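Local coordinates for Baccell_00875 (Bacteroides cellulosilyticus DSM 14838, PDB 5NO8), which is a polysaccharide lyase that probably removes the L-rhamnose caps linked to glucuronic acid on complex arabinogalactan proteins, at residues 151-159 and 531-540; 448-459 and 470-481. All coordinates share one frame; numbering follows the deposited sequence.

Overall arrangement
Contact 1 joins two parts of the lyase that are far apart in sequence. The short helix 155-161, between strands of the N-terminal beta-rich part, meets the loop joining helices 509-529 and 542-559 of the helical part. Contact 2 lies wholly within the helical part, pairing the consecutive helices 448-465 and 469-485, and both its segments fall in sequence between those of contact 1. The centres are about 27 Å apart; contact 1 is about 17 Å and contact 2 about 28 Å from the chain centre. They still touch: His536 CB lies 3.3 Å from Tyr449 OH. Contact 1 thus lies at the junction of the beta-rich and helical parts, while contact 2 is a helical hairpin reaching that junction through Tyr449.

Contact 1: residues 151-159 and 531-540; sequences NYPDAQQCI and LNYPAHEVNY
The ring of Tyr152 overlaps the backbone carbonyl of Tyr540: the Tyr540 O sits 3.0 Å above the Tyr152 ring plane, over its centre. This oxygen is buried and has no hydrogen-bond partner in the model; the ring face covers it but does not replace a donor. The motif is an N-capped helix set against an interhelical loop: Asp154 is the N-cap of helix 155-161, its OD1 accepting an almost straight bond from Gln157 N, and residues 531-540 lead into helix 542-559 of the helical domain. The two tyrosine side chains cross at about a right angle, and Tyr152 CD1 meets the edge of the Tyr540 ring in its plane, 4.0 Å from Tyr540 CD2. Tyr540 presents its ring to the first turn of the helix because chi1, at 175°, swings CG to the far side from the backbone N. There Cys158 CB lies over a face, 4.2 Å from the Tyr540 ring centroid, in a CH-pi contact, while Cys158 SG makes an oblique sulfur-aromatic approach. Ile159 reaches the phenol end, its CD1 3.5 Å from Tyr540 OH. Val574 and Val545, from helices 562-576 and 542-559, also pack on Tyr540. Ala155 fits its methyl against the loop backbone, with CB 3.4 Å from Tyr533 O. On the solvent side, where Gln156 and Asn532 are both exposed, Gln156, its chain folded back at the second torsion, offers OE1 to Asn532 ND2 at 2.8 Å with an N-H...O angle of 167°; the amide planes are only 25° apart. Val538 touches Tyr152 CD2 through its CG1 and lies near a bound glycerol, probably from the crystallisation liquor. A water bridges the backbones, accepting from Ala155 N at 3.0 Å and donating to Asn539 O at 2.7 Å.

Contact 2: residues 448-459 and 470-481; sequences GYNYMWVAELYF and FVTDGYKTLKSM
Tyr458 and Thr477 interlock as knobs into holes across an antiparallel helical hairpin; the axes of 448-459 and 470-481 come within 7.8 Å and their N-to-C directions differ by 164°. Tyr458 sits among Phe470, Asp473, Gly474 and Thr477; Thr477 answers among Tyr451, Val454, Ala455 and Tyr458. In the aromatic group, Phe459 lays a face on Gly474 CA, 3.9 Å from the Phe459 ring centroid, a CH-pi contact that leaves no room for a side chain at Gly474. Leu478 CD1 meets the Phe459 ring edge in plane. Tyr451 lies slantwise across Met481, its CB and CG against Met481 CB and CG, its ring edge turned to Thr477 O and to Ser480 OG, itself hydrogen-bonded to Gln484, while its hydroxyl bonds Asn446 and Thr436. Replacing Tyr451 with an alanine would probably leave a gap beside Ser480 and Met481 and deprive Asn446 of its phenol partner. Two of the aliphatic contacts are tight: Met452, kinked at its second torsion (chi2 -48°), brings CE to 3.4 Å from Met481 CG and 3.5 Å from Leu478 CD2. Thr477 OG1, also bonded by Gln430, donates to Asp473 O at 2.7 Å, while Thr477 N reaches that oxygen from the opposite face.

Contact 1: residues 151-159 and 531-540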
loop_
_atom_site.group_PDB
_atom_site.type_symbol
_atom_site.label_atom_id
_atom_site.label_comp_id
_atom_site.label_asym_id
_atom_site.label_seq_id
_atom_site.Cartn_x
_atom_site.Cartn_y
_atom_site.Cartn_z
ATOM N N ASN A 151 -6.216 11.635 3.552
ATOM C CA ASN A 151 -7.377 11.512 2.688
ATOM C C ASN A 151 -7.130 12.322 1.404
ATOM O O ASN A 151 -6.137 13.036 1.312
ATOM C CB ASN A 151 -8.655 11.939 3.428
ATOM C CG ASN A 151 -8.490 13.253 4.147
ATOM O OD1 ASN A 151 -8.430 14.289 3.496
ATOM N ND2 ASN A 151 -8.390 13.214 5.502
ATOM N N TYR A 152 -8.018 12.148 0.433
ATOM C CA TYR A 152 -7.801 12.554 -0.942
ATOM C C TYR A 152 -8.940 13.436 -1.448
ATOM O O TYR A 152 -9.699 13.012 -2.314
ATOM C CB TYR A 152 -7.718 11.311 -1.834
ATOM C CG TYR A 152 -6.618 10.306 -1.516
ATOM C CD1 TYR A 152 -5.323 10.721 -1.182
ATOM C CD2 TYR A 152 -6.859 8.933 -1.654
ATOM C CE1 TYR A 152 -4.306 9.787 -0.927
ATOM C CE2 TYR A 152 -5.854 8.000 -1.419
ATOM C CZ TYR A 152 -4.593 8.413 -1.044
ATOM O OH TYR A 152 -3.586 7.456 -0.807
ATOM N N PRO A 153 -9.072 14.657 -0.918
ATOM C CA PRO A 153 -10.153 15.546 -1.411
ATOM C C PRO A 153 -9.917 15.986 -2.866
ATOM O O PRO A 153 -10.839 15.954 -3.659
ATOM C CB PRO A 153 -10.093 16.739 -0.449
ATOM C CG PRO A 153 -8.688 16.735 0.069
ATOM C CD PRO A 153 -8.276 15.301 0.140
ATOM N N ASP A 154 -8.688 16.362 -3.201
ATOM C CA ASP A 154 -8.274 16.728 -4.570
ATOM C C ASP A 154 -6.752 16.873 -4.579
ATOM O O ASP A 154 -6.148 16.986 -3.506
ATOM C CB ASP A 154 -8.953 18.018 -5.062
ATOM C CG ASP A 154 -8.697 19.217 -4.162
ATOM O OD1 ASP A 154 -7.559 19.718 -4.074
ATOM O OD2 ASP A 154 -9.671 19.716 -3.573
ATOM N N ALA A 155 -6.135 16.887 -5.762
ATOM C CA ALA A 155 -4.674 16.928 -5.857
ATOM C C ALA A 155 -4.030 18.131 -5.164
ATOM O O ALA A 155 -2.999 17.998 -4.521
ATOM C CB ALA A 155 -4.213 16.836 -7.312
ATOM N N GLN A 156 -4.669 19.298 -5.243
ATOM C CA GLN A 156 -4.037 20.512 -4.753
ATOM C C GLN A 156 -4.035 20.519 -3.232
ATOM O O GLN A 156 -3.026 20.799 -2.627
ATOM C CB GLN A 156 -4.730 21.762 -5.291
ATOM C CG GLN A 156 -4.421 22.030 -6.767
ATOM C CD GLN A 156 -4.966 20.970 -7.740
ATOM O OE1 GLN A 156 -4.280 20.599 -8.709
ATOM N NE2 GLN A 156 -6.199 20.478 -7.493
ATOM N N GLN A 157 -5.161 20.192 -2.620
ATOM C CA GLN A 157 -5.184 20.099 -1.157
ATOM C C GLN A 157 -4.311 18.944 -0.645
ATOM O O GLN A 157 -3.697 19.054 0.408
ATOM C CB GLN A 157 -6.602 19.927 -0.651
ATOM C CG GLN A 157 -7.451 21.169 -0.767
ATOM C CD GLN A 157 -8.810 20.919 -0.153
ATOM O OE1 GLN A 157 -9.734 20.498 -0.839
ATOM N NE2 GLN A 157 -8.924 21.130 1.151
ATOM N N CYS A 158 -4.276 17.834 -1.384
ATOM C CA CYS A 158 -3.431 16.696 -0.978
ATOM C C CYS A 158 -1.970 17.080 -0.926
ATOM O O CYS A 158 -1.314 16.900 0.081
ATOM C CB CYS A 158 -3.597 15.527 -1.916
ATOM S SG CYS A 158 -5.164 14.721 -1.702
ATOM N N ILE A 159 -1.490 17.662 -2.018
ATOM C CA ILE A 159 -0.099 18.037 -2.152
ATOM C C ILE A 159 0.364 18.996 -1.051
ATOM O O ILE A 159 1.469 18.863 -0.519
ATOM C CB ILE A 159 0.113 18.597 -3.592
ATOM C CG1 ILE A 159 0.129 17.429 -4.594
ATOM C CG2 ILE A 159 1.320 19.495 -3.719
ATOM C CD1 ILE A 159 1.320 16.514 -4.525
ATOM N N LEU A 531 2.188 18.669 -11.044
ATOM C CA LEU A 531 1.515 18.067 -9.892
ATOM C C LEU A 531 0.010 18.337 -9.835
ATOM O O LEU A 531 -0.673 17.845 -8.927
ATOM C CB LEU A 531 2.182 18.529 -8.594
ATOM C CG LEU A 531 3.707 18.370 -8.518
ATOM C CD1 LEU A 531 4.198 18.809 -7.147
ATOM C CD2 LEU A 531 4.136 16.948 -8.816
ATOM N N ASN A 532 -0.532 19.074 -10.803
ATOM C CA ASN A 532 -1.986 19.207 -10.928
ATOM C C ASN A 532 -2.594 17.981 -11.589
ATOM O O ASN A 532 -3.101 18.042 -12.699
ATOM C CB ASN A 532 -2.352 20.479 -11.704
ATOM C CG ASN A 532 -1.751 21.710 -11.082
ATOM O OD1 ASN A 532 -0.931 22.384 -11.694
ATOM N ND2 ASN A 532 -2.113 21.977 -9.831
ATOM N N TYR A 533 -2.573 16.862 -10.866
ATOM C CA TYR A 533 -3.037 15.592 -11.402
ATOM C C TYR A 533 -4.559 15.619 -11.473
ATOM O O TYR A 533 -5.212 15.895 -10.460
ATOM C CB TYR A 533 -2.599 14.433 -10.505
ATOM C CG TYR A 533 -1.108 14.257 -10.358
ATOM C CD1 TYR A 533 -0.357 13.607 -11.340
ATOM C CD2 TYR A 533 -0.455 14.696 -9.226
ATOM C CE1 TYR A 533 1.008 13.432 -11.194
ATOM C CE2 TYR A 533 0.905 14.524 -9.065
ATOM C CZ TYR A 533 1.631 13.893 -10.052
ATOM O OH TYR A 533 2.968 13.735 -9.859
ATOM N N PRO A 534 -5.139 15.326 -12.644
ATOM C CA PRO A 534 -6.594 15.196 -12.685
ATOM C C PRO A 534 -7.109 14.004 -11.863
ATOM O O PRO A 534 -6.382 13.006 -11.668
ATOM C CB PRO A 534 -6.915 14.986 -14.181
ATOM C CG PRO A 534 -5.625 14.967 -14.912
ATOM C CD PRO A 534 -4.508 14.930 -13.919
ATOM N N ALA A 535 -8.346 14.109 -11.386
ATOM C CA ALA A 535 -8.959 13.017 -10.648
ATOM C C ALA A 535 -9.303 11.909 -11.640
ATOM O O ALA A 535 -9.666 12.184 -12.785
ATOM C CB ALA A 535 -10.209 13.486 -9.913
ATOM N N HIS A 536 -9.155 10.660 -11.209
ATOM C CA HIS A 536 -9.601 9.511 -11.997
ATOM C C HIS A 536 -10.597 8.743 -11.133
ATOM O O HIS A 536 -11.581 9.325 -10.683
ATOM C CB HIS A 536 -8.396 8.681 -12.485
ATOM C CG HIS A 536 -7.586 9.367 -13.541
ATOM N ND1 HIS A 536 -6.788 10.460 -13.278
ATOM C CD2 HIS A 536 -7.464 9.121 -14.868
ATOM C CE1 HIS A 536 -6.211 10.860 -14.397
ATOM N NE2 HIS A 536 -6.597 10.058 -15.374
ATOM N N GLU A 537 -10.363 7.457 -10.878
ATOM C CA GLU A 537 -11.311 6.650 -10.124
ATOM C C GLU A 537 -11.154 6.906 -8.612
ATOM O O GLU A 537 -12.061 6.636 -7.821
ATOM C CB GLU A 537 -11.160 5.181 -10.543
ATOM C CG GLU A 537 -11.589 5.018 -12.014
ATOM C CD GLU A 537 -11.342 3.648 -12.631
ATOM O OE1 GLU A 537 -10.673 2.799 -11.997
ATOM O OE2 GLU A 537 -11.810 3.441 -13.782
ATOM N N VAL A 538 -10.000 7.451 -8.234
ATOM C CA VAL A 538 -9.772 8.044 -6.916
ATOM C C VAL A 538 -9.272 9.451 -7.228
ATOM O O VAL A 538 -8.699 9.671 -8.293
ATOM C CB VAL A 538 -8.724 7.227 -6.120
ATOM C CG1 VAL A 538 -8.596 7.709 -4.679
ATOM C CG2 VAL A 538 -9.064 5.736 -6.151
ATOM N N ASN A 539 -9.485 10.406 -6.321
ATOM C CA ASN A 539 -9.177 11.820 -6.614
ATOM C C ASN A 539 -7.693 12.103 -6.721
ATOM O O ASN A 539 -7.270 12.958 -7.492
ATOM C CB ASN A 539 -9.775 12.773 -5.561
ATOM C CG ASN A 539 -11.293 12.723 -5.493
ATOM O OD1 ASN A 539 -11.888 13.007 -4.424
ATOM N ND2 ASN A 539 -11.935 12.344 -6.594
ATOM N N TYR A 540 -6.911 11.396 -5.914
ATOM C CA TYR A 540 -5.478 11.494 -5.961
ATOM C C TYR A 540 -5.000 10.185 -5.403
ATOM O O TYR A 540 -5.518 9.756 -4.391
ATOM C CB TYR A 540 -5.009 12.657 -5.082
ATOM C CG TYR A 540 -3.522 12.781 -4.966
ATOM C CD1 TYR A 540 -2.770 13.369 -5.978
ATOM C CD2 TYR A 540 -2.842 12.287 -3.840
ATOM C CE1 TYR A 540 -1.390 13.461 -5.891
ATOM C CE2 TYR A 540 -1.460 12.392 -3.735
ATOM C CZ TYR A 540 -0.741 12.969 -4.769
ATOM O OH TYR A 540 0.624 13.077 -4.673
HETATM O O HOH W 1 -7.709 15.540 -7.910
#

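Contact 2: residues 448-459 and 470-481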
loop_
_atom_site.group_PDB
_atom_site.type_symbol
_atom_site.label_atom_id
_atom_site.label_comp_id
_atom_site.label_asym_id
_atom_site.label_seq_id
_atom_site.Cartn_x
_atom_site.Cartn_y
_atom_site.Cartn_z
ATOM N N GLY A 448 -10.891 3.970 -20.343
ATOM C CA GLY A 448 -9.603 4.192 -21.011
ATOM C C GLY A 448 -8.492 3.255 -20.568
ATOM O O GLY A 448 -7.629 2.889 -21.363
ATOM N N TYR A 449 -8.522 2.885 -19.294
ATOM C CA TYR A 449 -7.535 1.965 -18.706
ATOM C C TYR A 449 -7.480 0.665 -19.494
ATOM O O TYR A 449 -6.393 0.126 -19.739
ATOM C CB TYR A 449 -7.897 1.641 -17.241
ATOM C CG TYR A 449 -7.688 2.777 -16.246
ATOM C CD1 TYR A 449 -6.407 3.155 -15.864
ATOM C CD2 TYR A 449 -8.776 3.437 -15.644
ATOM C CE1 TYR A 449 -6.191 4.175 -14.946
ATOM C CE2 TYR A 449 -8.569 4.456 -14.697
ATOM C CZ TYR A 449 -7.268 4.819 -14.361
ATOM O OH TYR A 449 -7.006 5.819 -13.454
ATOM N N ASN A 450 -8.642 0.176 -19.917
ATOM C CA ASN A 450 -8.744 -1.157 -20.482
ATOM C C ASN A 450 -7.991 -1.274 -21.799
ATOM O O ASN A 450 -7.495 -2.357 -22.121
ATOM C CB ASN A 450 -10.206 -1.568 -20.687
ATOM C CG ASN A 450 -10.993 -1.629 -19.392
ATOM O OD1 ASN A 450 -10.426 -1.598 -18.290
ATOM N ND2 ASN A 450 -12.313 -1.743 -19.517
ATOM N N TYR A 451 -7.871 -0.169 -22.536
ATOM C CA TYR A 451 -7.220 -0.171 -23.856
ATOM C C TYR A 451 -5.715 -0.411 -23.782
ATOM O O TYR A 451 -5.130 -1.022 -24.686
ATOM C CB TYR A 451 -7.436 1.166 -24.560
ATOM C CG TYR A 451 -8.859 1.394 -25.019
ATOM C CD1 TYR A 451 -9.875 1.656 -24.095
ATOM C CD2 TYR A 451 -9.191 1.351 -26.383
ATOM C CE1 TYR A 451 -11.179 1.862 -24.504
ATOM C CE2 TYR A 451 -10.498 1.565 -26.810
ATOM C CZ TYR A 451 -11.490 1.821 -25.868
ATOM O OH TYR A 451 -12.792 2.027 -26.259
ATOM N N MET A 452 -5.074 0.131 -22.745
ATOM C CA MET A 452 -3.622 -0.018 -22.578
ATOM C C MET A 452 -3.247 -1.466 -22.365
ATOM O O MET A 452 -2.224 -1.919 -22.861
ATOM C CB MET A 452 -3.115 0.778 -21.386
ATOM C CG MET A 452 -3.367 2.275 -21.451
ATOM S SD MET A 452 -2.887 3.019 -23.038
ATOM C CE MET A 452 -4.403 2.904 -23.967
ATOM N N TRP A 453 -4.077 -2.160 -21.600
ATOM C CA TRP A 453 -3.800 -3.543 -21.204
ATOM C C TRP A 453 -4.076 -4.491 -22.361
ATOM O O TRP A 453 -3.309 -5.425 -22.589
ATOM C CB TRP A 453 -4.612 -3.920 -19.975
ATOM C CG TRP A 453 -4.341 -3.022 -18.793
ATOM C CD1 TRP A 453 -3.142 -2.451 -18.438
ATOM C CD2 TRP A 453 -5.299 -2.583 -17.830
ATOM N NE1 TRP A 453 -3.302 -1.701 -17.306
ATOM C CE2 TRP A 453 -4.616 -1.761 -16.912
ATOM C CE3 TRP A 453 -6.668 -2.814 -17.649
ATOM C CZ2 TRP A 453 -5.261 -1.165 -15.816
ATOM C CZ3 TRP A 453 -7.312 -2.212 -16.572
ATOM C CH2 TRP A 453 -6.599 -1.404 -15.663
ATOM N N VAL A 454 -5.151 -4.229 -23.111
ATOM C CA VAL A 454 -5.396 -4.961 -24.350
ATOM C C VAL A 454 -4.256 -4.758 -25.342
ATOM O O VAL A 454 -3.802 -5.717 -25.943
ATOM C CB VAL A 454 -6.757 -4.593 -24.987
ATOM C CG1 VAL A 454 -6.856 -5.141 -26.420
ATOM C CG2 VAL A 454 -7.869 -5.165 -24.152
ATOM N N ALA A 455 -3.797 -3.527 -25.524
ATOM C CA ALA A 455 -2.680 -3.243 -26.415
ATOM C C ALA A 455 -1.392 -3.918 -25.981
ATOM O O ALA A 455 -0.651 -4.470 -26.804
ATOM C CB ALA A 455 -2.447 -1.758 -26.511
ATOM N N GLU A 456 -1.116 -3.872 -24.683
ATOM C CA GLU A 456 0.035 -4.577 -24.148
ATOM C C GLU A 456 -0.064 -6.033 -24.531
ATOM O O GLU A 456 0.899 -6.576 -25.048
ATOM C CB GLU A 456 0.131 -4.444 -22.623
ATOM C CG GLU A 456 1.160 -5.381 -21.988
ATOM C CD GLU A 456 2.384 -4.730 -21.381
ATOM O OE1 GLU A 456 2.384 -3.515 -21.056
ATOM O OE2 GLU A 456 3.380 -5.480 -21.183
ATOM N N LEU A 457 -1.210 -6.657 -24.302
ATOM C CA LEU A 457 -1.369 -8.069 -24.642
ATOM C C LEU A 457 -0.999 -8.314 -26.105
ATOM O O LEU A 457 -0.215 -9.226 -26.418
ATOM C CB LEU A 457 -2.767 -8.594 -24.346
ATOM C CG LEU A 457 -3.035 -10.029 -24.805
ATOM C CD1 LEU A 457 -2.243 -11.047 -23.980
ATOM C CD2 LEU A 457 -4.493 -10.388 -24.781
ATOM N N TYR A 458 -1.542 -7.488 -27.000
ATOM C CA TYR A 458 -1.303 -7.708 -28.434
ATOM C C TYR A 458 0.159 -7.554 -28.807
ATOM O O TYR A 458 0.696 -8.409 -29.512
ATOM C CB TYR A 458 -2.214 -6.804 -29.309
ATOM C CG TYR A 458 -3.700 -7.059 -29.231
ATOM C CD1 TYR A 458 -4.230 -8.288 -28.888
ATOM C CD2 TYR A 458 -4.605 -6.043 -29.563
ATOM C CE1 TYR A 458 -5.600 -8.502 -28.844
ATOM C CE2 TYR A 458 -5.966 -6.247 -29.534
ATOM C CZ TYR A 458 -6.467 -7.460 -29.181
ATOM O OH TYR A 458 -7.817 -7.663 -29.140
ATOM N N PHE A 459 0.838 -6.521 -28.319
ATOM C CA PHE A 459 2.247 -6.363 -28.619
ATOM C C PHE A 459 3.082 -7.533 -28.061
ATOM O O PHE A 459 4.006 -8.008 -28.730
ATOM C CB PHE A 459 2.799 -5.049 -28.103
ATOM C CG PHE A 459 2.220 -3.815 -28.767
ATOM C CD1 PHE A 459 2.237 -3.661 -30.151
ATOM C CD2 PHE A 459 1.712 -2.773 -27.990
ATOM C CE1 PHE A 459 1.737 -2.500 -30.741
ATOM C CE2 PHE A 459 1.198 -1.625 -28.568
ATOM C CZ PHE A 459 1.225 -1.482 -29.951
ATOM N N PHE A 470 -0.809 -8.827 -34.827
ATOM C CA PHE A 470 -0.842 -8.390 -33.422
ATOM C C PHE A 470 -0.315 -6.969 -33.186
ATOM O O PHE A 470 -0.835 -6.240 -32.342
ATOM C CB PHE A 470 -0.076 -9.389 -32.540
ATOM C CG PHE A 470 -0.819 -10.648 -32.288
ATOM C CD1 PHE A 470 -1.989 -10.633 -31.575
ATOM C CD2 PHE A 470 -0.335 -11.867 -32.748
ATOM C CE1 PHE A 470 -2.691 -11.786 -31.324
ATOM C CE2 PHE A 470 -1.039 -13.024 -32.504
ATOM C CZ PHE A 470 -2.223 -12.982 -31.794
ATOM N N VAL A 471 0.710 -6.578 -33.920
ATOM C CA VAL A 471 1.291 -5.270 -33.794
ATOM C C VAL A 471 0.299 -4.234 -34.351
ATOM O O VAL A 471 0.139 -3.138 -33.791
ATOM C CB VAL A 471 2.628 -5.175 -34.534
ATOM C CG1 VAL A 471 3.258 -3.805 -34.358
ATOM C CG2 VAL A 471 3.590 -6.274 -34.058
ATOM N N THR A 472 -0.346 -4.583 -35.467
ATOM C CA THR A 472 -1.409 -3.739 -36.030
ATOM C C THR A 472 -2.549 -3.549 -35.023
ATOM O O THR A 472 -2.970 -2.420 -34.779
ATOM C CB THR A 472 -1.927 -4.318 -37.375
ATOM O OG1 THR A 472 -0.856 -4.281 -38.320
ATOM C CG2 THR A 472 -3.136 -3.543 -37.910
ATOM N N ASP A 473 -3.009 -4.638 -34.418
ATOM C CA ASP A 473 -4.090 -4.585 -33.439
ATOM C C ASP A 473 -3.702 -3.793 -32.188
ATOM O O ASP A 473 -4.522 -3.034 -31.663
ATOM C CB ASP A 473 -4.569 -6.001 -33.055
ATOM C CG ASP A 473 -5.198 -6.752 -34.234
ATOM O OD1 ASP A 473 -5.475 -6.125 -35.278
ATOM O OD2 ASP A 473 -5.397 -7.974 -34.132
ATOM N N GLY A 474 -2.462 -3.955 -31.728
ATOM C CA GLY A 474 -1.946 -3.153 -30.618
ATOM C C GLY A 474 -1.984 -1.658 -30.932
ATOM O O GLY A 474 -2.536 -0.854 -30.170
ATOM N N TYR A 475 -1.406 -1.311 -32.073
ATOM C CA TYR A 475 -1.357 0.067 -32.560
ATOM C C TYR A 475 -2.751 0.693 -32.728
ATOM O O TYR A 475 -2.966 1.823 -32.281
ATOM C CB TYR A 475 -0.565 0.113 -33.871
ATOM C CG TYR A 475 -0.703 1.399 -34.645
ATOM C CD1 TYR A 475 0.013 2.532 -34.273
ATOM C CD2 TYR A 475 -1.531 1.472 -35.774
ATOM C CE1 TYR A 475 -0.099 3.719 -34.991
ATOM C CE2 TYR A 475 -1.652 2.654 -36.495
ATOM C CZ TYR A 475 -0.925 3.762 -36.102
ATOM O OH TYR A 475 -1.054 4.942 -36.792
ATOM N N LYS A 476 -3.678 -0.050 -33.336
ATOM C CA LYS A 476 -5.062 0.409 -33.599
ATOM C C LYS A 476 -5.924 0.520 -32.334
ATOM O O LYS A 476 -6.828 1.361 -32.244
ATOM C CB LYS A 476 -5.774 -0.530 -34.587
ATOM N N THR A 477 -5.661 -0.357 -31.372
ATOM C CA THR A 477 -6.246 -0.229 -30.051
ATOM C C THR A 477 -5.790 1.072 -29.392
ATOM O O THR A 477 -6.609 1.803 -28.823
ATOM C CB THR A 477 -5.910 -1.450 -29.181
ATOM O OG1 THR A 477 -6.432 -2.616 -29.810
ATOM C CG2 THR A 477 -6.512 -1.311 -27.759
ATOM N N LEU A 478 -4.499 1.370 -29.459
ATOM C CA LEU A 478 -3.996 2.605 -28.893
ATOM C C LEU A 478 -4.568 3.838 -29.614
ATOM O O LEU A 478 -4.869 4.849 -28.968
ATOM C CB LEU A 478 -2.475 2.646 -28.887
ATOM C CG LEU A 478 -1.779 1.681 -27.913
ATOM C CD1 LEU A 478 -0.278 1.807 -28.080
ATOM C CD2 LEU A 478 -2.210 1.967 -26.473
ATOM N N LYS A 479 -4.738 3.744 -30.932
ATOM C CA LYS A 479 -5.336 4.859 -31.694
ATOM C C LYS A 479 -6.797 5.103 -31.328
ATOM O O LYS A 479 -7.215 6.242 -31.197
ATOM C CB LYS A 479 -5.213 4.601 -33.199
ATOM C CG LYS A 479 -3.785 4.600 -33.721
ATOM C CD LYS A 479 -2.987 5.870 -33.483
ATOM C CE LYS A 479 -3.669 7.121 -34.063
ATOM N NZ LYS A 479 -2.684 8.205 -34.334
ATOM N N SER A 480 -7.558 4.020 -31.177
ATOM C CA SER A 480 -8.941 4.066 -30.738
ATOM C C SER A 480 -9.028 4.715 -29.370
ATOM O O SER A 480 -9.950 5.498 -29.106
ATOM C CB SER A 480 -9.535 2.662 -30.695
ATOM O OG SER A 480 -10.881 2.654 -30.252
ATOM N N MET A 481 -8.067 4.396 -28.497
ATOM C CA MET A 481 -8.020 5.019 -27.187
ATOM C C MET A 481 -7.754 6.530 -27.288
ATOM O O MET A 481 -8.525 7.308 -26.741
ATOM C CB MET A 481 -6.998 4.329 -26.281
ATOM C CG MET A 481 -7.168 4.725 -24.814
ATOM S SD MET A 481 -6.352 6.284 -24.467
ATOM C CE MET A 481 -6.523 6.383 -22.676
#